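Local coordinates for protein Cd1 (Flavonifractor plautii, PDB 7D39) that binds flavin mononucleotide and probably acts as an FMN-dependent ene-reductase that initiates the breakdown of flavones and flavonols in gut bacteria, at residues A[4-9]-A[36-41]; A[13-18]-A[86-91]; A[214-219]-A[231-236]. All coordinates share one frame; numbering follows the deposited sequence.

Interaction 1 (A[4-9]-A[36-41]); sequences LGISGG and IQLQNL. With FMN (flavin mononucleotide), chain B.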
loop_
_atom_site.group_PDB
_atom_site.type_symbol
_atom_site.label_atom_id
_atom_site.label_comp_id
_atom_site.label_asym_id
_atom_site.label_seq_id
_atom_site.Cartn_x
_atom_site.Cartn_y
_atom_site.Cartn_z
ATOM N N LEU A 4 4.044 -0.239 -15.513
ATOM C CA LEU A 4 2.642 -0.577 -15.476
ATOM C C LEU A 4 1.791 0.518 -14.865
ATOM O O LEU A 4 2.032 0.960 -13.790
ATOM C CB LEU A 4 2.422 -1.893 -14.742
ATOM C CG LEU A 4 1.011 -2.435 -14.555
ATOM C CD1 LEU A 4 0.398 -2.906 -15.840
ATOM C CD2 LEU A 4 0.976 -3.541 -13.533
ATOM N N GLY A 5 0.788 0.934 -15.601
ATOM C CA GLY A 5 -0.269 1.767 -15.105
ATOM C C GLY A 5 -1.564 1.068 -14.784
ATOM O O GLY A 5 -2.093 0.326 -15.558
ATOM N N ILE A 6 -2.061 1.349 -13.613
ATOM C CA ILE A 6 -3.293 0.803 -13.110
ATOM C C ILE A 6 -4.267 1.912 -12.744
ATOM O O ILE A 6 -3.908 2.839 -12.093
ATOM C CB ILE A 6 -3.069 -0.097 -11.878
ATOM C CG1 ILE A 6 -2.040 -1.179 -12.161
ATOM C CG2 ILE A 6 -4.387 -0.624 -11.363
ATOM C CD1 ILE A 6 -1.572 -1.927 -10.950
ATOM N N SER A 7 -5.502 1.780 -13.166
ATOM C CA SER A 7 -6.530 2.744 -12.807
ATOM C C SER A 7 -7.691 2.039 -12.126
ATOM O O SER A 7 -8.194 1.030 -12.626
ATOM C CB SER A 7 -7.027 3.511 -14.026
ATOM O OG SER A 7 -8.251 4.132 -13.721
ATOM N N GLY A 8 -8.113 2.575 -10.988
ATOM C CA GLY A 8 -9.265 2.067 -10.274
ATOM C C GLY A 8 -10.548 2.850 -10.471
ATOM O O GLY A 8 -11.512 2.619 -9.730
ATOM N N GLY A 9 -10.592 3.781 -11.430
ATOM C CA GLY A 9 -11.785 4.553 -11.706
ATOM C C GLY A 9 -12.700 3.848 -12.689
ATOM O O GLY A 9 -12.504 2.685 -13.046
ATOM N N ILE A 36 -3.671 -1.320 -17.137
ATOM C CA ILE A 36 -4.689 -2.234 -16.630
ATOM C C ILE A 36 -5.830 -1.413 -16.034
ATOM O O ILE A 36 -5.609 -0.569 -15.156
ATOM C CB ILE A 36 -4.124 -3.222 -15.593
ATOM C CG1 ILE A 36 -3.237 -4.257 -16.284
ATOM C CG2 ILE A 36 -5.245 -3.935 -14.868
ATOM C CD1 ILE A 36 -2.593 -5.259 -15.304
ATOM N N GLN A 37 -7.043 -1.654 -16.521
ATOM C CA GLN A 37 -8.255 -1.025 -16.014
ATOM C C GLN A 37 -8.932 -2.013 -15.064
ATOM O O GLN A 37 -9.342 -3.093 -15.488
ATOM C CB GLN A 37 -9.174 -0.649 -17.181
ATOM C CG GLN A 37 -9.828 0.732 -17.076
ATOM C CD GLN A 37 -10.798 0.817 -15.927
ATOM O OE1 GLN A 37 -11.484 -0.157 -15.611
ATOM N NE2 GLN A 37 -10.857 1.976 -15.283
ATOM N N LEU A 38 -9.034 -1.661 -13.778
ATOM C CA LEU A 38 -9.475 -2.656 -12.797
ATOM C C LEU A 38 -10.941 -3.056 -12.944
ATOM O O LEU A 38 -11.318 -4.123 -12.443
ATOM C CB LEU A 38 -9.239 -2.159 -11.370
ATOM C CG LEU A 38 -7.782 -1.989 -10.917
ATOM C CD1 LEU A 38 -7.689 -1.460 -9.483
ATOM C CD2 LEU A 38 -7.021 -3.304 -11.068
ATOM N N GLN A 39 -11.775 -2.228 -13.580
ATOM C CA GLN A 39 -13.155 -2.623 -13.814
ATOM C C GLN A 39 -13.263 -3.843 -14.732
ATOM O O GLN A 39 -14.306 -4.496 -14.744
ATOM C CB GLN A 39 -13.977 -1.477 -14.422
ATOM C CG GLN A 39 -13.974 -0.150 -13.634
ATOM C CD GLN A 39 -14.297 -0.323 -12.163
ATOM O OE1 GLN A 39 -15.131 -1.137 -11.798
ATOM N NE2 GLN A 39 -13.622 0.439 -11.307
ATOM N N ASN A 40 -12.227 -4.158 -15.511
ATOM C CA ASN A 40 -12.236 -5.363 -16.333
ATOM C C ASN A 40 -11.928 -6.619 -15.537
ATOM O O ASN A 40 -11.975 -7.711 -16.103
ATOM C CB ASN A 40 -11.217 -5.265 -17.477
ATOM C CG ASN A 40 -11.570 -4.205 -18.476
ATOM O OD1 ASN A 40 -12.739 -3.936 -18.712
ATOM N ND2 ASN A 40 -10.560 -3.584 -19.070
ATOM N N LEU A 41 -11.591 -6.493 -14.261
ATOM C CA LEU A 41 -11.096 -7.603 -13.459
ATOM C C LEU A 41 -12.144 -8.002 -12.430
ATOM O O LEU A 41 -12.944 -7.173 -11.982
ATOM C CB LEU A 41 -9.787 -7.230 -12.748
ATOM C CG LEU A 41 -8.407 -7.535 -13.341
ATOM C CD1 LEU A 41 -8.362 -7.400 -14.832
ATOM C CD2 LEU A 41 -7.346 -6.625 -12.696
HETATM N N1 FMN B . -14.532 12.528 -3.832
HETATM C C2 FMN B . -13.855 13.181 -2.900
HETATM O O2 FMN B . -13.203 14.110 -3.387
HETATM N N3 FMN B . -13.916 12.842 -1.584
HETATM C C4 FMN B . -14.671 11.780 -1.219
HETATM O O4 FMN B . -14.823 11.361 -0.086
HETATM C C4A FMN B . -15.432 11.052 -2.246
HETATM N N5 FMN B . -16.194 10.022 -1.970
HETATM C C5A FMN B . -16.859 9.321 -2.886
HETATM C C6 FMN B . -17.649 8.231 -2.567
HETATM C C7 FMN B . -18.337 7.520 -3.542
HETATM C C7M FMN B . -19.203 6.343 -3.176
HETATM C C8 FMN B . -18.243 7.958 -4.956
HETATM C C8M FMN B . -19.001 7.214 -6.020
HETATM C C9 FMN B . -17.460 9.058 -5.263
HETATM C C9A FMN B . -16.763 9.741 -4.287
HETATM N N10 FMN B . -15.992 10.864 -4.607
HETATM C C10 FMN B . -15.305 11.498 -3.599
HETATM C "C1'" FMN B . -15.873 11.251 -6.008
HETATM C "C2'" FMN B . -14.861 10.360 -6.742
HETATM O "O2'" FMN B . -13.545 10.489 -6.242
HETATM C "C3'" FMN B . -14.926 10.613 -8.277
HETATM O "O3'" FMN B . -16.182 10.273 -8.795
HETATM C "C4'" FMN B . -13.784 9.902 -9.044
HETATM O "O4'" FMN B . -12.532 10.534 -8.853
HETATM C "C5'" FMN B . -14.131 9.786 -10.519
HETATM O "O5'" FMN B . -13.132 9.176 -11.262
HETATM P P FMN B . -13.204 8.400 -12.557
HETATM O O1P FMN B . -11.955 7.854 -12.816
HETATM O O2P FMN B . -14.144 7.376 -12.353
HETATM O O3P FMN B . -13.516 9.433 -13.492
#

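Interaction 2 (A[13-18]-A[86-91]); sequences GSNDGM and STPIFE. With FMN (flavin mononucleotide), chain B.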
loop_
_atom_site.group_PDB
_atom_site.type_symbol
_atom_site.label_atom_id
_atom_site.label_comp_id
_atom_site.label_asym_id
_atom_site.label_seq_id
_atom_site.Cartn_x
_atom_site.Cartn_y
_atom_site.Cartn_z
ATOM N N GLY A 13 -12.688 7.176 -17.535
ATOM C CA GLY A 13 -12.863 8.291 -16.631
ATOM C C GLY A 13 -11.572 9.048 -16.399
ATOM O O GLY A 13 -10.577 8.886 -17.106
ATOM N N SER A 14 -11.592 9.880 -15.356
ATOM C CA SER A 14 -10.460 10.755 -15.078
ATOM C C SER A 14 -9.241 9.983 -14.568
ATOM O O SER A 14 -8.102 10.309 -14.920
ATOM C CB SER A 14 -10.891 11.831 -14.087
ATOM O OG SER A 14 -11.919 12.648 -14.662
ATOM N N ASN A 15 -9.443 8.965 -13.736
ATOM C CA ASN A 15 -8.294 8.182 -13.288
ATOM C C ASN A 15 -7.608 7.472 -14.455
ATOM O O ASN A 15 -6.375 7.397 -14.495
ATOM C CB ASN A 15 -8.712 7.184 -12.206
ATOM C CG ASN A 15 -8.933 7.858 -10.856
ATOM O OD1 ASN A 15 -7.996 7.991 -10.055
ATOM N ND2 ASN A 15 -10.167 8.331 -10.617
ATOM N N ASP A 16 -8.388 6.934 -15.404
ATOM C CA ASP A 16 -7.794 6.349 -16.603
ATOM C C ASP A 16 -6.925 7.371 -17.318
ATOM O O ASP A 16 -5.777 7.088 -17.678
ATOM C CB ASP A 16 -8.882 5.847 -17.564
ATOM C CG ASP A 16 -9.494 4.505 -17.156
ATOM O OD1 ASP A 16 -9.277 4.011 -16.024
ATOM O OD2 ASP A 16 -10.233 3.940 -17.983
ATOM N N GLY A 17 -7.474 8.567 -17.547
ATOM C CA GLY A 17 -6.745 9.602 -18.279
ATOM C C GLY A 17 -5.452 10.007 -17.600
ATOM O O GLY A 17 -4.392 10.035 -18.228
HETATM N N MSE A 18 -5.516 10.304 -16.302
HETATM C CA MSE A 18 -4.330 10.680 -15.538
HETATM C C MSE A 18 -3.312 9.562 -15.562
HETATM O O MSE A 18 -2.100 9.792 -15.657
HETATM C CB MSE A 18 -4.691 11.008 -14.085
HETATM C CG MSE A 18 -5.648 12.165 -13.964
HETATM SE SE MSE A 18 -4.741 13.867 -14.340
HETATM C CE MSE A 18 -3.784 14.056 -12.639
ATOM N N SER A 86 -3.487 4.925 -10.174
ATOM C CA SER A 86 -4.446 5.984 -9.980
ATOM C C SER A 86 -5.760 5.514 -9.381
ATOM O O SER A 86 -6.391 4.689 -9.922
ATOM C CB SER A 86 -4.674 6.723 -11.279
ATOM O OG SER A 86 -5.335 7.918 -11.112
ATOM N N THR A 87 -6.158 6.055 -8.253
ATOM C CA THR A 87 -7.355 5.585 -7.574
ATOM C C THR A 87 -8.316 6.732 -7.323
ATOM O O THR A 87 -7.897 7.833 -6.957
ATOM C CB THR A 87 -7.019 4.921 -6.229
ATOM O OG1 THR A 87 -8.229 4.457 -5.611
ATOM C CG2 THR A 87 -6.354 5.913 -5.306
ATOM N N PRO A 88 -9.608 6.514 -7.544
ATOM C CA PRO A 88 -10.614 7.448 -7.027
ATOM C C PRO A 88 -10.498 7.564 -5.516
ATOM O O PRO A 88 -9.972 6.683 -4.839
ATOM C CB PRO A 88 -11.948 6.802 -7.416
ATOM C CG PRO A 88 -11.618 5.713 -8.363
ATOM C CD PRO A 88 -10.200 5.329 -8.182
ATOM N N ILE A 89 -11.017 8.661 -4.989
ATOM C CA ILE A 89 -11.168 8.857 -3.554
ATOM C C ILE A 89 -12.622 8.556 -3.193
ATOM O O ILE A 89 -13.542 9.137 -3.782
ATOM C CB ILE A 89 -10.776 10.281 -3.142
ATOM C CG1 ILE A 89 -9.334 10.560 -3.538
ATOM C CG2 ILE A 89 -11.006 10.473 -1.643
ATOM C CD1 ILE A 89 -8.854 11.953 -3.228
ATOM N N PHE A 90 -12.831 7.631 -2.251
ATOM C CA PHE A 90 -14.143 7.304 -1.696
ATOM C C PHE A 90 -14.083 7.570 -0.192
ATOM O O PHE A 90 -13.205 7.036 0.489
ATOM C CB PHE A 90 -14.522 5.825 -1.927
ATOM C CG PHE A 90 -14.891 5.450 -3.352
ATOM C CD1 PHE A 90 -14.927 6.383 -4.385
ATOM C CD2 PHE A 90 -15.216 4.123 -3.645
ATOM C CE1 PHE A 90 -15.279 5.990 -5.684
ATOM C CE2 PHE A 90 -15.555 3.725 -4.931
ATOM C CZ PHE A 90 -15.588 4.667 -5.962
ATOM N N GLU A 91 -14.991 8.397 0.328
ATOM C CA GLU A 91 -15.025 8.746 1.757
ATOM C C GLU A 91 -13.635 9.096 2.308
ATOM O O GLU A 91 -13.196 8.581 3.340
ATOM C CB GLU A 91 -15.659 7.618 2.578
ATOM C CG GLU A 91 -17.072 7.284 2.101
ATOM C CD GLU A 91 -17.082 6.137 1.124
ATOM O OE1 GLU A 91 -16.341 5.164 1.359
ATOM O OE2 GLU A 91 -17.819 6.192 0.115
HETATM N N1 FMN B . -14.532 12.528 -3.832
HETATM C C2 FMN B . -13.855 13.181 -2.900
HETATM O O2 FMN B . -13.203 14.110 -3.387
HETATM N N3 FMN B . -13.916 12.842 -1.584
HETATM C C4 FMN B . -14.671 11.780 -1.219
HETATM O O4 FMN B . -14.823 11.361 -0.086
HETATM C C4A FMN B . -15.432 11.052 -2.246
HETATM N N5 FMN B . -16.194 10.022 -1.970
HETATM C C5A FMN B . -16.859 9.321 -2.886
HETATM C C6 FMN B . -17.649 8.231 -2.567
HETATM C C7 FMN B . -18.337 7.520 -3.542
HETATM C C7M FMN B . -19.203 6.343 -3.176
HETATM C C8 FMN B . -18.243 7.958 -4.956
HETATM C C8M FMN B . -19.001 7.214 -6.020
HETATM C C9 FMN B . -17.460 9.058 -5.263
HETATM C C9A FMN B . -16.763 9.741 -4.287
HETATM N N10 FMN B . -15.992 10.864 -4.607
HETATM C C10 FMN B . -15.305 11.498 -3.599
HETATM C "C1'" FMN B . -15.873 11.251 -6.008
HETATM C "C2'" FMN B . -14.861 10.360 -6.742
HETATM O "O2'" FMN B . -13.545 10.489 -6.242
HETATM C "C3'" FMN B . -14.926 10.613 -8.277
HETATM O "O3'" FMN B . -16.182 10.273 -8.795
HETATM C "C4'" FMN B . -13.784 9.902 -9.044
HETATM O "O4'" FMN B . -12.532 10.534 -8.853
HETATM C "C5'" FMN B . -14.131 9.786 -10.519
HETATM O "O5'" FMN B . -13.132 9.176 -11.262
HETATM P P FMN B . -13.204 8.400 -12.557
HETATM O O1P FMN B . -11.955 7.854 -12.816
HETATM O O2P FMN B . -14.144 7.376 -12.353
HETATM O O3P FMN B . -13.516 9.433 -13.492
#

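Interaction 3 (A[214-219]-A[231-236]); sequences GVCPHC and AICCLC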
loop_
_atom_site.group_PDB
_atom_site.type_symbol
_atom_site.label_atom_id
_atom_site.label_comp_id
_atom_site.label_asym_id
_atom_site.label_seq_id
_atom_site.Cartn_x
_atom_site.Cartn_y
_atom_site.Cartn_z
ATOM N N GLY A 214 5.755 15.856 4.104
ATOM C CA GLY A 214 4.892 15.441 5.198
ATOM C C GLY A 214 5.397 15.889 6.565
ATOM O O GLY A 214 6.203 16.812 6.701
ATOM N N VAL A 215 4.877 15.226 7.600
ATOM C CA VAL A 215 5.222 15.515 8.989
ATOM C C VAL A 215 6.151 14.449 9.561
ATOM O O VAL A 215 7.164 14.769 10.179
ATOM C CB VAL A 215 3.953 15.673 9.859
ATOM C CG1 VAL A 215 4.314 15.696 11.343
ATOM C CG2 VAL A 215 3.185 16.935 9.487
ATOM N N CYS A 216 5.808 13.163 9.377
ATOM C CA CYS A 216 6.680 12.058 9.771
ATOM C C CYS A 216 7.945 12.130 8.926
ATOM O O CYS A 216 7.883 11.976 7.700
ATOM C CB CYS A 216 5.980 10.696 9.600
ATOM S SG CYS A 216 6.992 9.196 9.911
ATOM N N PRO A 217 9.102 12.375 9.532
ATOM C CA PRO A 217 10.337 12.448 8.738
ATOM C C PRO A 217 10.711 11.122 8.110
ATOM O O PRO A 217 11.491 11.092 7.150
ATOM C CB PRO A 217 11.390 12.895 9.761
ATOM C CG PRO A 217 10.612 13.335 10.984
ATOM C CD PRO A 217 9.342 12.567 10.969
ATOM N N HIS A 218 10.170 10.033 8.596
ATOM C CA HIS A 218 10.496 8.727 8.074
ATOM C C HIS A 218 9.467 8.248 7.042
ATOM O O HIS A 218 9.841 7.873 5.978
ATOM C CB HIS A 218 10.636 7.765 9.243
ATOM C CG HIS A 218 10.757 6.338 8.854
ATOM N ND1 HIS A 218 11.922 5.792 8.392
ATOM C CD2 HIS A 218 9.849 5.343 8.848
ATOM C CE1 HIS A 218 11.734 4.519 8.126
ATOM N NE2 HIS A 218 10.483 4.223 8.393
ATOM N N CYS A 219 8.184 8.332 7.402
ATOM C CA CYS A 219 6.973 7.907 6.631
ATOM C C CYS A 219 6.697 8.923 5.460
ATOM O O CYS A 219 6.434 8.532 4.358
ATOM C CB CYS A 219 5.685 7.611 7.549
ATOM S SG CYS A 219 5.616 7.527 9.424
ATOM N N ALA A 231 1.992 9.981 20.190
ATOM C CA ALA A 231 1.522 10.197 18.859
ATOM C C ALA A 231 2.047 9.092 17.960
ATOM O O ALA A 231 3.217 8.847 17.888
ATOM C CB ALA A 231 1.935 11.560 18.381
ATOM N N ILE A 232 1.142 8.412 17.296
ATOM C CA ILE A 232 1.499 7.351 16.395
ATOM C C ILE A 232 1.276 7.728 14.946
ATOM O O ILE A 232 0.229 8.152 14.567
ATOM C CB ILE A 232 0.744 6.066 16.710
ATOM C CG1 ILE A 232 0.776 5.809 18.205
ATOM C CG2 ILE A 232 1.330 4.915 15.912
ATOM C CD1 ILE A 232 0.233 4.471 18.619
ATOM N N CYS A 233 2.302 7.562 14.161
ATOM C CA CYS A 233 2.176 7.709 12.761
ATOM C C CYS A 233 1.277 6.639 12.170
ATOM O O CYS A 233 1.436 5.499 12.449
ATOM C CB CYS A 233 3.500 7.630 12.110
ATOM S SG CYS A 233 3.191 7.954 10.410
ATOM N N CYS A 234 0.325 7.038 11.360
ATOM C CA CYS A 234 -0.663 6.077 10.870
ATOM C C CYS A 234 -0.140 5.201 9.733
ATOM O O CYS A 234 -0.721 4.148 9.465
ATOM C CB CYS A 234 -1.922 6.804 10.422
ATOM S SG CYS A 234 -2.927 7.335 11.786
ATOM N N LEU A 235 0.945 5.585 9.074
ATOM C CA LEU A 235 1.529 4.756 8.011
ATOM C C LEU A 235 2.574 3.812 8.598
ATOM O O LEU A 235 2.410 2.593 8.563
ATOM C CB LEU A 235 2.144 5.635 6.916
ATOM C CG LEU A 235 2.774 4.882 5.738
ATOM C CD1 LEU A 235 1.798 3.854 5.155
ATOM C CD2 LEU A 235 3.232 5.857 4.648
ATOM N N CYS A 236 3.655 4.374 9.141
ATOM C CA CYS A 236 4.825 3.594 9.515
ATOM C C CYS A 236 4.817 3.144 10.978
ATOM O O CYS A 236 5.634 2.301 11.358
ATOM C CB CYS A 236 6.089 4.405 9.187
ATOM S SG CYS A 236 6.540 5.821 10.251
#

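Interaction 1 (A[4-9]-A[36-41])
The side-chain amides of Gln37 and Gln39 close on the carbonyl of Gly9 from opposite faces of its plane. Gln37 NE2 donates to Gly9 O at 2.9 Å in a nearly straight bond (167°), and Gly9 O lies exactly in the Gln37 amide plane. The bond from Gln39 NE2 to Gly9 O is longer, 3.1 Å, more bent, and tilted from the plane of its amide. Both donors stand well above the carbonyl plane, so one oxygen is gripped twice without use of its lone-pair directions. At the other end of the Gln37 amide, OE1 accepts from Gln39 N at 2.9 Å; together with the bond to Gly9 O and a second NE2 bond to Asp16, this fixes the amide's rotation. Ser7 OG, likewise bonded to Asp16, accepts from Gly9 N across an ST turn, and the turn brings Gly9 CA within 3.5 Å of FMN O1P.

Before the turn the backbones pair as parallel strands: Ile36 N donates to Gly5 O (2.8 Å), and Ser7 N and Leu38 N continue the ladder to Ile36 O and Ser7 O. On the apolar face, Ile6 CG2 packs against Leu38 CG at 3.7 Å, being directed there by its position anti to the backbone N, while Leu4 CD1 meets Ile36 CD1.

The contact joins the two strands of the beta-alpha-beta unit 2-7, 14-28, 32-37; strand 2-7 lies between edge strand 32-37 and strand 82-88. Helix 70-79 meets Leu4 and Ile36, Phe85 touches Ile6 and Leu38, and crossover helix 14-28 supplies Asp16 to the other face.

Interaction 2 (A[13-18]-A[86-91])
Asn15, in the first turn of helix 14-28, meets Ser86 and Pro88 on strand 82-88 where the flavodoxin-like fold holds the phosphate of FMN. Its amide works in two directions. OD1 accepts from Ser86 OG at 2.9 Å, the hydroxyl lying somewhat out of the carbonyl plane, and ND2 donates to FMN O1P in a nearly straight bond (168°). A weak bond from ND2 to FMN O5' adds to the grip. With CG anti to the carbonyl carbon (chi1 -76°), the amide reaches from the helix toward the strand; the phosphate, as an acceptor, selects the ND2 end, and the Ser86 hydroxyl is then a donor to OD1. Asn15 OD1 also sits 3.0 Å from Thr87 C, a close approach to a peptide carbon, while Pro88 CG lies 3.7 Å from Asn15 ND2 and packs beside the amide.

The anion sits at the N-terminus of helix 14-28, the arrangement of the flavodoxin phosphate loop: Ser14 N donates to FMN O3P (2.7 Å) and Asn15 N to FMN O1P, so the helix end would probably help to stabilise the charge. The short axes of helix residues 14-18 and strand residues 86-88 run nearly antiparallel (163°) and approach to 7.8 Å.

Beyond Pro88 the chain follows the cofactor outward. FMN O2' donates to Ile89 O at 2.8 Å, and one face of the Phe90 ring lies over the dimethylbenzene end of the flavin, CE1 being 3.6 Å from FMN C8. Glu91 N then donates to FMN N5 at 3.1 Å, placing a backbone N-H at the redox-active nitrogen of the isoalloxazine.

Interaction 3 (A[214-219]-A[231-236])
Cys219 reaches across to Cys236 with both of its side-chain atoms. Its CB lies 3.6 Å from Cys236 CB and also meets Leu235 CB at 4.1 Å. Its tip, SG, is modelled 2.1 Å from Cys236 SG as a disulfide, yet Cys216 SG is placed 2.2 Å from the same Cys219 SG, and Cys233 SG 2.7 Å from it. One cysteine sulfur cannot form more than one disulfide, and Cys219 chi1 is nearly eclipsed at -9°, so the bonding pattern is doubtful although the convergence of four sulfurs is clear. Cys216 SG approaches Cys236 SG at 3.4 Å.

His218 borders the cluster by its ring edge: CD2 is 3.6 Å from Cys236 SG, which lies 86° off the ring normal, and NE2 is bonded to Asp263. Phe224 of strand 224-227 touches Cys216 and Cys233.

Two Cys-X-X-Cys turns, Cys216 to Cys219 and Cys233 to Cys236, one before and one after the antiparallel hairpin 224-227/230-233, brought together sulfur to sulfur, are the hallmark of a zinc-ribbon-like knuckle pair; the four cysteines are consistent with such a metal site, although the model contains no metal here.

Interactions 1 and 2 form one continuous site, with centres 10 Å apart, whereas interaction 3 belongs to a separate part of the chain. Asp16 OD1 couples the first two: it lies 2.5 Å from Ser7 OG and 2.7 Å from Gln37 NE2, so that helix 14-28 is linked to both strands of interaction 1. Gly8 O also packs on Pro88 CG at 3.4 Å, and both contacts touch the FMN phosphate. The cysteine cluster of 214-219 and 231-236 touches neither; its nearest atoms are about 17 Å from interaction 1 and about 13 Å from interaction 2.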